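Local structure of ribosomal RNA small subunit methyltransferase E (1VHK) at residues A214-L219 with G224-L229; P19-T24 with A53-Q58; G92-W97 with L234-A239; K136-A141 with P151-V156; R77-K82 with S245-Q250. The protein probably methylates N3 of a specific uridine in 16S rRNA, with S-adenosyl-L-methionine as methyl donor, on the assembled 30S ribosomal subunit. All blocks are in the same frame, centred on the assembly; numbering follows the deposited sequence.

Interaction 1 (A214-L219 with G224-L229); sequences AEVERL and GVTCGL
Gly224 N donates its hydrogen to Leu219 O (2.9 Å, 148° at the hydrogen), a bond by which the chain turns from helix 213-221 into the strand at 225-227. This turn ends a beta-alpha-beta crossover in the parallel sheet of the SPOUT-clan methyltransferase domain: strand 200-205 comes before the helix, and strand 171-175 lies between the two strands that the helix connects. The absence of a side chain at Gly224 matters here, since a beta carbon would be directed at the very carbonyl that receives the bond. The CA atoms of Leu219 and Gly224 approach to 5.0 Å, whereas those of Val216 and Thr226 are 7.9 Å apart, so farther from the turn the two backbones have separated and side chains must do the joining.

One turn back along the helix, Val216 meets Thr226 through methyl groups alone, the two side chains lying roughly perpendicular. The Val216 branch that reaches across is CG1, which stands anti to its own backbone N (chi1 -180°). Tyr176 packs against both residues. Leu219 leans instead on Val174 and Leu163, while Val225 and Cys227 bond through their backbones to strand 171-175, of which 225-227 is the outer neighbour within the chain. On the Thr226 side the joining atom is CG2, 3.5 Å from Val216 CG1.

Interaction 2 (P19-T24 with A53-Q58); sequences PTFSIT and AKCELQ
Phe21 reaches toward Cys55 across the intervening strand of a mixed beta-sheet, and its ring does the work at the far end. The CB starts off alongside strand 53-57 rather than at it, and chi1 of 67° sets CG between the backbone N and the carbonyl carbon, from where the ring extends toward the other strand. CB and CG serve as the stem, with Cys55 SG well beyond them. Farther out, CE1 comes within 3.8 Å of Cys55 SG, and CZ, at the tip, is the closest atom at 3.5 Å. The sulfur lies in the ring plane, 4.8 Å from the Phe21 centroid and 88° off the normal: a sulfur-aromatic contact made at the edge of the ring. Cys55 contributes through its CB, which points toward the segment 19-24.

A second, more peripheral meeting joins Thr20 to Gln58. The Thr20 methyl CG2 lies above the plane of the amide, nearer NE2 (3.2 Å) than OE1 (3.8 Å from the same CG2); no hydrogen bond is involved. Gln58 runs out extended, about perpendicular to the threonine.

In the PUA-type domain, strand 64-72 lies between the two partners within the sheet. Phe21 pairs with its Cys67 by backbone bonds and packs on that residue's side chain, while Cys55 rests on Cys45 of strand 42-46, its neighbour on the other flank.

Interaction 3 (G92-W97 with L234-A239); sequences GDKLEW and LRTETA
Lys94 and Glu237 are brought alongside by contrasting torsions: the lysine CG is anti to the carbonyl carbon (chi1 -65°) with the rest of the chain stretched out, whereas the glutamate leaves with chi1 64° and folds at chi2 (-80°). The carboxylate therefore lies along the lysine methylenes, Lys94 CD being 4.0 Å from Glu237 OE1 and Lys94 CE 3.9 Å from Glu237 OE2. The charged ends go separate ways, for Lys94 NZ forms its salt bridge with Glu208, and Glu237 OE2 with Lys101 of the second subunit. A weak bond from Thr236 OG1 (3.3 Å) to Glu237 OE1 helps to orient the carboxylate.

The loop 234-238 leads into the last helix of the SPOUT-clan domain, a region that in this superfamily generally belongs to the C-terminal knot and to the dimer interface; both its glutamate and Arg235, bound to Glu140 of the second subunit, reach the partner chain. Were the lysine replaced by an alanine, Glu208 would probably lose its cationic mate and the flank of the Glu237 carboxylate its methylene cover. Trp97, one turn further along the helix, approaches Glu237 CB obliquely through CE3 (4.2 Å), and its ring meets Trp97 of the second subunit edge-to-face.

Interaction 4 (K136-A141 with P151-V156); sequences KIAKEA and PRVMDV
Ala138 meets both Pro151 and Val153 with a single methyl group, pressing one turn of helix 131-144 against the start of the short, weakly bonded strand 152-153. The apolar part of the contact is its CB against Val153 CG2, 4.2 Å apart. Of the two valine methyls only this one comes near: with CG1 anti to the backbone N (chi1 -165°), CG2 is turned toward the helix, and Val153 CG1 stays 6.5 Å from Ala138 CB.

Carbon-to-carbonyl packing makes up the rest, and it runs both ways. Ala138 CB stands 3.8 Å from Pro151 O, and in return Pro151 CD lies 4.0 Å from Ala138 O. No hydrogen bond passes between the segments; the small alanine is what lets the helix backbone approach, the CA atoms of Ala138 and Pro151 being 6.3 Å apart.

A charged group on the same helix turn points to another part of the protein: Lys139 NZ forms a salt bridge with Glu27.

Here helix 131-144 is the connecting helix of a beta-alpha-beta crossover: strand 109-113 precedes it, and 152-153, at the margin of the parallel sheet, pairs with that strand through Arg152, Met154 and Phe110. Trp134 of the same helix packs on Val153, while Pro151 also touches Thr103 of helix 94-104.

Interaction 5 (R77-K82 with S245-Q250); sequences RELPIK and SAISYQ
Leu79 and Ile81 converge on Ile247, and one methyl of the isoleucine receives both. Ile247 CG2 is 4.0 Å from Leu79 CD1 and 4.2 Å from Ile81 CD1, with each incoming side chain lying about perpendicular to it. That methyl faces the segment 77-82 because it stands anti to the backbone N of Ile247, beside the carbonyl carbon. The other branch of Leu79 takes a different course: CD2 lies against the helix backbone, 4.0 Å from Ser248 CA and 4.1 Å from Ser248 CB, so that the forked end of the leucine straddles two successive helix residues. Ile81 needs its whole length to arrive, CG1 leaving with chi1 at 79° and only the terminal CD1 making the touch.

These side chains bring the lead-in to strand 82-88 onto helix 239-253, the closing helix of the SPOUT-clan methyltransferase domain. Both sides are held from behind. Lys82 is already bonded through its backbone to Ser199, just before the neighbouring parallel strand 200-205, and to Leu201 near its start, and Ile247 is wedged among Phe188, Val192, Leu201 and Ile203. Farther out, the buried Ser248 OG is satisfied by Glu252 and by Tyr242 OH of the second subunit. On the next residue, Tyr249 OH bonds with Gln250 OE1 of the second subunit.

Overall arrangement
From the N terminus, interaction 2 closes first, folding strand 21-24 over toward strand 52-60 within the PUA-type domain, and it is complete before any other opens. Interaction 5 then begins in the loop before strand 82-88 and closes only on the last helix, enclosing everything between. Nested in it is interaction 3, joining the start of helix 94-104 to the loop before that last helix. Inside interaction 3, interactions 4 and 1 follow in series, each tying a helix to an outermost strand of the same parallel sheet. No loops cross. Interaction 3 touches both 4 and 1, and interactions 3, 4 and 5 all border the second subunit.

Interaction 1 (A214-L219 with G224-L229)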
# COMPACT_ATOMS: atom_id res chain seq x y z
N ALA A 214 -5.31 17.07 -23.21
CA ALA A 214 -6.63 17.68 -23.16
C ALA A 214 -7.23 17.54 -21.77
O ALA A 214 -7.55 18.56 -21.15
CB ALA A 214 -7.54 17.10 -24.22
N GLU A 215 -7.28 16.33 -21.26
CA GLU A 215 -7.78 15.97 -19.95
C GLU A 215 -7.11 16.74 -18.82
O GLU A 215 -7.79 17.24 -17.91
CB GLU A 215 -7.59 14.45 -19.72
CG GLU A 215 -8.59 13.59 -20.49
CD GLU A 215 -8.24 12.12 -20.48
OE1 GLU A 215 -9.15 11.27 -20.51
OE2 GLU A 215 -7.02 11.84 -20.46
N VAL A 216 -5.78 16.84 -18.86
CA VAL A 216 -5.08 17.60 -17.81
C VAL A 216 -5.60 19.04 -17.81
O VAL A 216 -6.08 19.55 -16.79
CB VAL A 216 -3.56 17.58 -17.93
CG1 VAL A 216 -2.92 18.40 -16.80
CG2 VAL A 216 -3.03 16.16 -17.91
N GLU A 217 -5.60 19.65 -18.99
CA GLU A 217 -6.16 20.98 -19.17
C GLU A 217 -7.52 21.15 -18.52
O GLU A 217 -7.72 22.14 -17.81
CB GLU A 217 -6.23 21.32 -20.66
CG GLU A 217 -4.92 21.85 -21.22
CD GLU A 217 -5.11 22.64 -22.49
OE1 GLU A 217 -5.59 23.79 -22.42
OE2 GLU A 217 -4.78 22.12 -23.59
N ARG A 218 -8.47 20.24 -18.69
CA ARG A 218 -9.79 20.37 -18.04
C ARG A 218 -9.70 20.20 -16.52
O ARG A 218 -10.42 20.89 -15.77
CB ARG A 218 -10.76 19.35 -18.63
CG ARG A 218 -10.30 18.81 -19.96
CD ARG A 218 -11.28 19.10 -21.07
NE ARG A 218 -11.96 20.37 -20.90
CZ ARG A 218 -11.50 21.59 -21.11
NH1 ARG A 218 -10.25 21.78 -21.54
NH2 ARG A 218 -12.28 22.64 -20.90
N LEU A 219 -8.84 19.29 -16.06
CA LEU A 219 -8.66 19.09 -14.62
C LEU A 219 -8.03 20.33 -13.99
O LEU A 219 -8.53 20.84 -13.00
CB LEU A 219 -7.85 17.83 -14.32
CG LEU A 219 -8.51 16.51 -14.69
CD1 LEU A 219 -7.50 15.42 -14.98
CD2 LEU A 219 -9.49 16.05 -13.62
N GLY A 224 -7.60 21.45 -10.37
CA GLY A 224 -6.78 20.25 -10.13
C GLY A 224 -5.32 20.71 -10.31
O GLY A 224 -5.09 21.54 -11.19
N VAL A 225 -4.44 20.27 -9.43
CA VAL A 225 -3.03 20.66 -9.54
C VAL A 225 -2.15 19.45 -9.82
O VAL A 225 -2.06 18.56 -8.97
CB VAL A 225 -2.53 21.35 -8.26
CG1 VAL A 225 -1.04 21.60 -8.30
CG2 VAL A 225 -3.31 22.62 -7.99
N THR A 226 -1.45 19.46 -10.95
CA THR A 226 -0.57 18.38 -11.33
C THR A 226 0.62 18.22 -10.39
O THR A 226 1.28 19.18 -10.03
CB THR A 226 -0.07 18.49 -12.78
OG1 THR A 226 0.82 19.59 -12.91
CG2 THR A 226 -1.22 18.57 -13.75
N CYS A 227 0.90 16.97 -10.02
CA CYS A 227 1.96 16.63 -9.10
C CYS A 227 2.67 15.34 -9.51
O CYS A 227 2.02 14.37 -9.93
CB CYS A 227 1.41 16.34 -7.69
SG CYS A 227 0.68 17.71 -6.82
N GLY A 228 3.98 15.34 -9.29
CA GLY A 228 4.76 14.14 -9.56
C GLY A 228 4.80 13.34 -8.24
O GLY A 228 4.65 13.95 -7.18
N LEU A 229 4.92 12.04 -8.34
CA LEU A 229 4.93 11.14 -7.19
C LEU A 229 6.27 10.40 -7.12
O LEU A 229 6.30 9.18 -7.00
CB LEU A 229 3.80 10.11 -7.38
CG LEU A 229 2.39 10.70 -7.32
CD1 LEU A 229 1.35 9.60 -7.30
CD2 LEU A 229 2.24 11.62 -6.10

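Interaction 2 (P19-T24 with A53-Q58)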
# COMPACT_ATOMS: atom_id res chain seq x y z
N PRO A 19 -28.30 -5.70 26.91
CA PRO A 19 -27.17 -6.38 27.51
C PRO A 19 -26.35 -7.20 26.54
O PRO A 19 -25.16 -7.48 26.78
CB PRO A 19 -27.76 -7.22 28.62
CG PRO A 19 -29.18 -6.84 28.74
CD PRO A 19 -29.58 -6.29 27.39
N THR A 20 -26.95 -7.69 25.46
CA THR A 20 -26.31 -8.43 24.41
C THR A 20 -26.89 -7.91 23.08
O THR A 20 -27.83 -7.12 23.12
CB THR A 20 -26.54 -9.94 24.44
OG1 THR A 20 -27.94 -10.20 24.19
CG2 THR A 20 -26.11 -10.60 25.73
N PHE A 21 -26.34 -8.34 21.96
CA PHE A 21 -26.84 -7.91 20.65
C PHE A 21 -26.71 -9.09 19.71
O PHE A 21 -25.92 -9.99 20.01
CB PHE A 21 -26.13 -6.67 20.13
CG PHE A 21 -24.69 -6.89 19.78
CD1 PHE A 21 -23.71 -6.81 20.76
CD2 PHE A 21 -24.30 -7.20 18.49
CE1 PHE A 21 -22.38 -7.02 20.46
CE2 PHE A 21 -22.98 -7.43 18.19
CZ PHE A 21 -22.02 -7.33 19.17
N SER A 22 -27.46 -9.13 18.63
CA SER A 22 -27.39 -10.26 17.72
C SER A 22 -27.09 -9.88 16.28
O SER A 22 -27.48 -8.85 15.76
CB SER A 22 -28.67 -11.09 17.79
OG SER A 22 -29.80 -10.25 17.82
N ILE A 23 -26.36 -10.79 15.64
CA ILE A 23 -25.92 -10.65 14.28
C ILE A 23 -26.80 -11.45 13.32
O ILE A 23 -26.93 -12.67 13.45
CB ILE A 23 -24.45 -11.15 14.14
CG1 ILE A 23 -23.58 -10.48 15.19
CG2 ILE A 23 -23.93 -10.90 12.74
CD1 ILE A 23 -22.11 -10.82 15.15
N THR A 24 -27.41 -10.75 12.37
CA THR A 24 -28.25 -11.40 11.37
C THR A 24 -27.76 -11.13 9.95
O THR A 24 -26.99 -10.21 9.68
CB THR A 24 -29.74 -11.03 11.48
OG1 THR A 24 -29.88 -9.61 11.50
CG2 THR A 24 -30.37 -11.61 12.73
N ALA A 53 -15.59 -2.79 19.07
CA ALA A 53 -15.70 -3.54 20.31
C ALA A 53 -15.12 -4.95 20.25
O ALA A 53 -15.10 -5.66 19.26
CB ALA A 53 -17.18 -3.63 20.72
N LYS A 54 -14.66 -5.42 21.41
CA LYS A 54 -14.28 -6.83 21.53
C LYS A 54 -15.53 -7.57 22.07
O LYS A 54 -16.15 -7.16 23.07
CB LYS A 54 -13.09 -7.06 22.40
CG LYS A 54 -12.38 -8.38 22.19
CD LYS A 54 -10.98 -8.34 22.79
CE LYS A 54 -10.23 -7.08 22.40
NZ LYS A 54 -9.15 -7.34 21.41
N CYS A 55 -16.01 -8.52 21.27
CA CYS A 55 -17.21 -9.25 21.63
C CYS A 55 -16.94 -10.74 21.87
O CYS A 55 -16.02 -11.33 21.31
CB CYS A 55 -18.30 -9.11 20.57
SG CYS A 55 -18.65 -7.41 20.08
N GLU A 56 -17.81 -11.31 22.70
CA GLU A 56 -17.82 -12.72 23.06
C GLU A 56 -19.10 -13.37 22.55
O GLU A 56 -20.21 -12.87 22.75
CB GLU A 56 -17.68 -12.87 24.58
CG GLU A 56 -17.22 -14.20 25.09
CD GLU A 56 -16.57 -14.20 26.45
OE1 GLU A 56 -15.36 -13.92 26.57
OE2 GLU A 56 -17.23 -14.56 27.46
N LEU A 57 -18.98 -14.48 21.81
CA LEU A 57 -20.18 -15.16 21.33
C LEU A 57 -20.87 -15.86 22.51
O LEU A 57 -20.36 -16.78 23.13
CB LEU A 57 -19.91 -16.09 20.20
CG LEU A 57 -19.67 -15.53 18.80
CD1 LEU A 57 -20.37 -14.19 18.59
CD2 LEU A 57 -18.19 -15.44 18.48
N GLN A 58 -22.01 -15.31 22.88
CA GLN A 58 -22.87 -15.79 23.94
C GLN A 58 -23.81 -16.85 23.35
O GLN A 58 -23.94 -17.95 23.88
CB GLN A 58 -23.68 -14.64 24.53
CG GLN A 58 -24.75 -15.05 25.51
CD GLN A 58 -25.05 -14.00 26.56
OE1 GLN A 58 -26.06 -14.07 27.28
NE2 GLN A 58 -24.16 -13.01 26.66

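Interaction 3 (G92-W97 with L234-A239)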
# COMPACT_ATOMS: atom_id res chain seq x y z
N GLY A 92 -7.49 -5.59 -17.39
CA GLY A 92 -7.43 -6.79 -16.57
C GLY A 92 -8.30 -6.58 -15.33
O GLY A 92 -9.41 -6.06 -15.44
N ASP A 93 -7.79 -6.96 -14.19
CA ASP A 93 -8.46 -6.78 -12.92
C ASP A 93 -7.68 -5.85 -11.98
O ASP A 93 -7.79 -5.99 -10.76
CB ASP A 93 -8.58 -8.14 -12.20
CG ASP A 93 -9.72 -8.96 -12.75
OD1 ASP A 93 -10.89 -8.53 -12.60
OD2 ASP A 93 -9.45 -10.02 -13.35
N LYS A 94 -7.03 -4.81 -12.50
CA LYS A 94 -6.25 -3.89 -11.70
C LYS A 94 -7.07 -3.03 -10.77
O LYS A 94 -6.60 -2.59 -9.70
CB LYS A 94 -5.37 -3.03 -12.61
CG LYS A 94 -4.32 -3.83 -13.37
CD LYS A 94 -3.89 -3.10 -14.63
CE LYS A 94 -2.70 -3.77 -15.28
NZ LYS A 94 -2.55 -3.40 -16.71
N LEU A 95 -8.35 -2.83 -11.10
CA LEU A 95 -9.22 -2.04 -10.24
C LEU A 95 -9.48 -2.72 -8.91
O LEU A 95 -9.56 -2.04 -7.89
CB LEU A 95 -10.51 -1.67 -10.90
CG LEU A 95 -11.04 -0.26 -10.82
CD1 LEU A 95 -12.56 -0.25 -10.79
CD2 LEU A 95 -10.48 0.56 -9.68
N GLU A 96 -9.58 -4.04 -8.89
CA GLU A 96 -9.77 -4.77 -7.64
C GLU A 96 -8.53 -4.63 -6.75
O GLU A 96 -8.69 -4.50 -5.55
CB GLU A 96 -10.04 -6.26 -7.87
CG GLU A 96 -11.39 -6.59 -8.46
CD GLU A 96 -11.59 -8.09 -8.62
OE1 GLU A 96 -10.75 -8.85 -8.09
OE2 GLU A 96 -12.58 -8.53 -9.24
N TRP A 97 -7.35 -4.63 -7.34
CA TRP A 97 -6.11 -4.48 -6.58
C TRP A 97 -6.04 -3.06 -6.02
O TRP A 97 -5.66 -2.82 -4.88
CB TRP A 97 -4.91 -4.74 -7.50
CG TRP A 97 -3.77 -5.45 -6.85
CD1 TRP A 97 -3.72 -6.79 -6.53
CD2 TRP A 97 -2.51 -4.90 -6.43
NE1 TRP A 97 -2.52 -7.09 -5.93
CE2 TRP A 97 -1.75 -5.95 -5.87
CE3 TRP A 97 -1.96 -3.61 -6.47
CZ2 TRP A 97 -0.47 -5.76 -5.36
CZ3 TRP A 97 -0.69 -3.44 -5.97
CH2 TRP A 97 0.04 -4.50 -5.41
N LEU A 234 5.38 4.99 -12.43
CA LEU A 234 4.52 4.09 -11.72
C LEU A 234 3.33 3.57 -12.50
O LEU A 234 2.68 4.28 -13.24
CB LEU A 234 4.03 4.81 -10.44
CG LEU A 234 4.89 4.80 -9.18
CD1 LEU A 234 6.31 4.34 -9.39
CD2 LEU A 234 4.89 6.18 -8.53
N ARG A 235 2.99 2.29 -12.33
CA ARG A 235 1.84 1.72 -13.01
C ARG A 235 0.56 2.24 -12.38
O ARG A 235 0.54 2.73 -11.25
CB ARG A 235 1.90 0.18 -13.01
CG ARG A 235 3.15 -0.34 -13.73
CD ARG A 235 3.44 -1.79 -13.44
NE ARG A 235 4.80 -2.19 -13.82
CZ ARG A 235 5.08 -3.30 -14.49
NH1 ARG A 235 6.34 -3.61 -14.80
NH2 ARG A 235 4.11 -4.14 -14.89
N THR A 236 -0.58 2.15 -13.09
CA THR A 236 -1.83 2.65 -12.62
C THR A 236 -2.29 2.10 -11.29
O THR A 236 -3.07 2.81 -10.63
CB THR A 236 -3.02 2.46 -13.59
OG1 THR A 236 -3.01 1.16 -14.17
CG2 THR A 236 -2.87 3.54 -14.61
N GLU A 237 -1.97 0.83 -11.06
CA GLU A 237 -2.30 0.14 -9.83
C GLU A 237 -1.31 0.52 -8.73
O GLU A 237 -1.68 0.53 -7.55
CB GLU A 237 -2.42 -1.36 -10.04
CG GLU A 237 -1.20 -2.11 -10.46
CD GLU A 237 -0.81 -2.07 -11.90
OE1 GLU A 237 -1.10 -1.09 -12.63
OE2 GLU A 237 -0.16 -3.04 -12.39
N THR A 238 -0.15 1.06 -9.10
CA THR A 238 0.91 1.44 -8.17
C THR A 238 0.83 2.87 -7.66
O THR A 238 0.91 3.08 -6.43
CB THR A 238 2.31 1.18 -8.74
OG1 THR A 238 2.34 -0.08 -9.43
CG2 THR A 238 3.36 1.14 -7.64
N ALA A 239 0.54 3.84 -8.50
CA ALA A 239 0.46 5.25 -8.16
C ALA A 239 -0.35 5.61 -6.94
O ALA A 239 0.12 6.33 -6.06
CB ALA A 239 -0.05 6.08 -9.35

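Interaction 4 (K136-A141 with P151-V156)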
# COMPACT_ATOMS: atom_id res chain seq x y z
N LYS A 136 -17.72 -5.54 -2.33
CA LYS A 136 -17.40 -6.74 -1.58
C LYS A 136 -15.91 -6.78 -1.29
O LYS A 136 -15.47 -7.05 -0.18
CB LYS A 136 -17.92 -7.94 -2.34
CG LYS A 136 -17.30 -9.29 -2.11
CD LYS A 136 -17.93 -10.35 -3.03
CE LYS A 136 -17.79 -11.74 -2.43
NZ LYS A 136 -16.36 -12.19 -2.40
N ILE A 137 -15.08 -6.40 -2.25
CA ILE A 137 -13.64 -6.39 -2.08
C ILE A 137 -13.19 -5.37 -1.05
O ILE A 137 -12.27 -5.63 -0.27
CB ILE A 137 -12.94 -6.17 -3.42
CG1 ILE A 137 -13.08 -7.47 -4.23
CG2 ILE A 137 -11.49 -5.77 -3.25
CD1 ILE A 137 -13.01 -7.29 -5.72
N ALA A 138 -13.89 -4.24 -1.00
CA ALA A 138 -13.63 -3.14 -0.12
C ALA A 138 -13.99 -3.45 1.33
O ALA A 138 -13.31 -2.98 2.23
CB ALA A 138 -14.40 -1.91 -0.56
N LYS A 139 -15.08 -4.18 1.50
CA LYS A 139 -15.56 -4.62 2.79
C LYS A 139 -14.63 -5.64 3.44
O LYS A 139 -14.36 -5.61 4.63
CB LYS A 139 -16.94 -5.27 2.58
CG LYS A 139 -17.88 -5.15 3.77
CD LYS A 139 -18.85 -6.31 3.85
CE LYS A 139 -19.81 -6.10 5.01
NZ LYS A 139 -20.64 -7.31 5.25
N GLU A 140 -14.09 -6.55 2.63
CA GLU A 140 -13.18 -7.58 3.16
C GLU A 140 -11.83 -6.98 3.49
O GLU A 140 -11.25 -7.13 4.58
CB GLU A 140 -13.13 -8.71 2.16
CG GLU A 140 -12.44 -9.97 2.43
CD GLU A 140 -10.95 -9.93 2.66
OE1 GLU A 140 -10.24 -9.14 2.01
OE2 GLU A 140 -10.46 -10.70 3.55
N ALA A 141 -11.32 -6.12 2.60
CA ALA A 141 -10.05 -5.42 2.88
C ALA A 141 -10.23 -4.60 4.17
O ALA A 141 -9.36 -4.51 5.03
CB ALA A 141 -9.73 -4.49 1.72
N PRO A 151 -14.84 1.74 2.87
CA PRO A 151 -14.81 2.73 1.82
C PRO A 151 -15.87 2.46 0.76
O PRO A 151 -16.08 1.33 0.35
CB PRO A 151 -13.41 2.68 1.25
CG PRO A 151 -12.64 1.74 2.07
CD PRO A 151 -13.58 0.99 2.96
N ARG A 152 -16.52 3.54 0.32
CA ARG A 152 -17.52 3.49 -0.71
C ARG A 152 -16.92 3.51 -2.11
O ARG A 152 -15.86 4.08 -2.38
CB ARG A 152 -18.55 4.60 -0.51
CG ARG A 152 -19.49 4.82 -1.68
CD ARG A 152 -20.84 5.36 -1.24
NE ARG A 152 -20.87 6.81 -1.14
CZ ARG A 152 -21.27 7.64 -2.10
NH1 ARG A 152 -21.24 8.95 -1.87
NH2 ARG A 152 -21.70 7.17 -3.27
N VAL A 153 -17.46 2.67 -2.97
CA VAL A 153 -17.01 2.58 -4.36
C VAL A 153 -18.13 3.17 -5.23
O VAL A 153 -19.29 2.74 -5.15
CB VAL A 153 -16.71 1.15 -4.78
CG1 VAL A 153 -15.91 1.10 -6.08
CG2 VAL A 153 -15.97 0.39 -3.70
N MSE A 154 -17.84 4.22 -5.97
CA MSE A 154 -18.91 4.90 -6.71
C MSE A 154 -19.18 4.24 -8.05
O MSE A 154 -18.57 3.23 -8.41
CB MSE A 154 -18.56 6.38 -6.84
CG MSE A 154 -18.17 7.01 -5.49
SE MSE A 154 -18.37 8.93 -5.55
CE MSE A 154 -20.27 9.03 -5.68
N ASP A 155 -20.12 4.81 -8.80
CA ASP A 155 -20.42 4.24 -10.13
C ASP A 155 -19.40 4.77 -11.13
O ASP A 155 -18.86 5.86 -10.93
CB ASP A 155 -21.82 4.59 -10.58
CG ASP A 155 -22.85 3.58 -10.11
OD1 ASP A 155 -23.91 4.03 -9.62
OD2 ASP A 155 -22.58 2.36 -10.26
N VAL A 156 -19.07 3.99 -12.15
CA VAL A 156 -18.11 4.52 -13.13
C VAL A 156 -18.63 5.84 -13.69
O VAL A 156 -19.80 6.06 -13.98
CB VAL A 156 -17.74 3.51 -14.19
CG1 VAL A 156 -17.67 2.11 -13.57
CG2 VAL A 156 -18.68 3.53 -15.37

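Interaction 5 (R77-K82 with S245-Q250)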
# COMPACT_ATOMS: atom_id res chain seq x y z
N ARG A 77 -8.43 3.94 13.62
CA ARG A 77 -7.32 3.73 12.68
C ARG A 77 -7.56 4.42 11.36
O ARG A 77 -6.89 4.09 10.38
CB ARG A 77 -7.06 2.23 12.53
CG ARG A 77 -6.73 1.53 13.82
CD ARG A 77 -6.57 0.03 13.64
NE ARG A 77 -6.29 -0.69 14.87
CZ ARG A 77 -7.19 -1.18 15.72
NH1 ARG A 77 -8.48 -1.02 15.49
NH2 ARG A 77 -6.77 -1.83 16.81
N GLU A 78 -8.43 5.43 11.36
CA GLU A 78 -8.73 6.15 10.12
C GLU A 78 -7.72 7.24 9.81
O GLU A 78 -7.10 7.81 10.71
CB GLU A 78 -10.15 6.69 10.16
CG GLU A 78 -11.26 5.66 10.03
CD GLU A 78 -11.24 4.75 8.83
OE1 GLU A 78 -11.08 5.20 7.66
OE2 GLU A 78 -11.38 3.51 9.01
N LEU A 79 -7.41 7.43 8.53
CA LEU A 79 -6.50 8.52 8.15
C LEU A 79 -7.08 9.84 8.68
O LEU A 79 -8.29 10.04 8.55
CB LEU A 79 -6.41 8.67 6.64
CG LEU A 79 -5.41 7.92 5.82
CD1 LEU A 79 -5.47 8.40 4.36
CD2 LEU A 79 -4.00 7.99 6.37
N PRO A 80 -6.23 10.78 9.05
CA PRO A 80 -6.71 12.08 9.52
C PRO A 80 -7.43 12.84 8.43
O PRO A 80 -8.17 13.76 8.76
CB PRO A 80 -5.49 12.83 9.97
CG PRO A 80 -4.32 11.99 9.66
CD PRO A 80 -4.78 10.66 9.16
N ILE A 81 -7.20 12.55 7.15
CA ILE A 81 -7.91 13.29 6.11
C ILE A 81 -8.62 12.32 5.16
O ILE A 81 -8.11 11.21 5.00
CB ILE A 81 -7.00 14.21 5.29
CG1 ILE A 81 -6.24 13.42 4.24
CG2 ILE A 81 -6.03 14.99 6.18
CD1 ILE A 81 -5.41 14.23 3.29
N LYS A 82 -9.70 12.77 4.55
CA LYS A 82 -10.48 11.96 3.63
C LYS A 82 -9.89 11.91 2.24
O LYS A 82 -9.88 12.91 1.50
CB LYS A 82 -11.92 12.52 3.55
CG LYS A 82 -12.62 12.39 4.90
CD LYS A 82 -14.10 12.65 4.81
CE LYS A 82 -14.77 12.40 6.17
NZ LYS A 82 -16.25 12.25 6.04
N SER A 245 0.16 5.81 0.97
CA SER A 245 1.24 5.50 1.86
C SER A 245 2.00 6.75 2.26
O SER A 245 2.22 6.95 3.47
CB SER A 245 2.20 4.45 1.25
OG SER A 245 1.46 3.26 0.99
N ALA A 246 2.27 7.65 1.34
CA ALA A 246 2.91 8.93 1.67
C ALA A 246 2.01 9.75 2.58
O ALA A 246 2.48 10.26 3.61
CB ALA A 246 3.26 9.68 0.39
N ILE A 247 0.71 9.83 2.31
CA ILE A 247 -0.17 10.63 3.20
C ILE A 247 -0.11 10.10 4.62
O ILE A 247 -0.05 10.85 5.62
CB ILE A 247 -1.58 10.72 2.61
CG1 ILE A 247 -1.62 11.72 1.47
CG2 ILE A 247 -2.65 11.09 3.64
CD1 ILE A 247 -2.50 11.38 0.29
N SER A 248 -0.11 8.77 4.75
CA SER A 248 -0.01 8.13 6.05
C SER A 248 1.30 8.48 6.75
O SER A 248 1.29 8.83 7.95
CB SER A 248 -0.13 6.62 5.94
OG SER A 248 0.27 5.98 7.15
N TYR A 249 2.38 8.49 5.98
CA TYR A 249 3.69 8.80 6.56
C TYR A 249 3.73 10.21 7.12
O TYR A 249 4.20 10.46 8.23
CB TYR A 249 4.76 8.58 5.51
CG TYR A 249 6.15 8.95 6.00
CD1 TYR A 249 6.90 8.10 6.80
CD2 TYR A 249 6.65 10.21 5.69
CE1 TYR A 249 8.14 8.48 7.26
CE2 TYR A 249 7.88 10.60 6.14
CZ TYR A 249 8.63 9.73 6.91
OH TYR A 249 9.88 10.15 7.31
N GLN A 250 3.20 11.16 6.35
CA GLN A 250 3.14 12.55 6.70
C GLN A 250 2.17 12.88 7.81
O GLN A 250 2.49 13.65 8.73
CB GLN A 250 2.75 13.38 5.44
CG GLN A 250 2.44 14.83 5.82
CD GLN A 250 3.72 15.63 6.05
OE1 GLN A 250 3.81 16.41 6.97
NE2 GLN A 250 4.71 15.45 5.19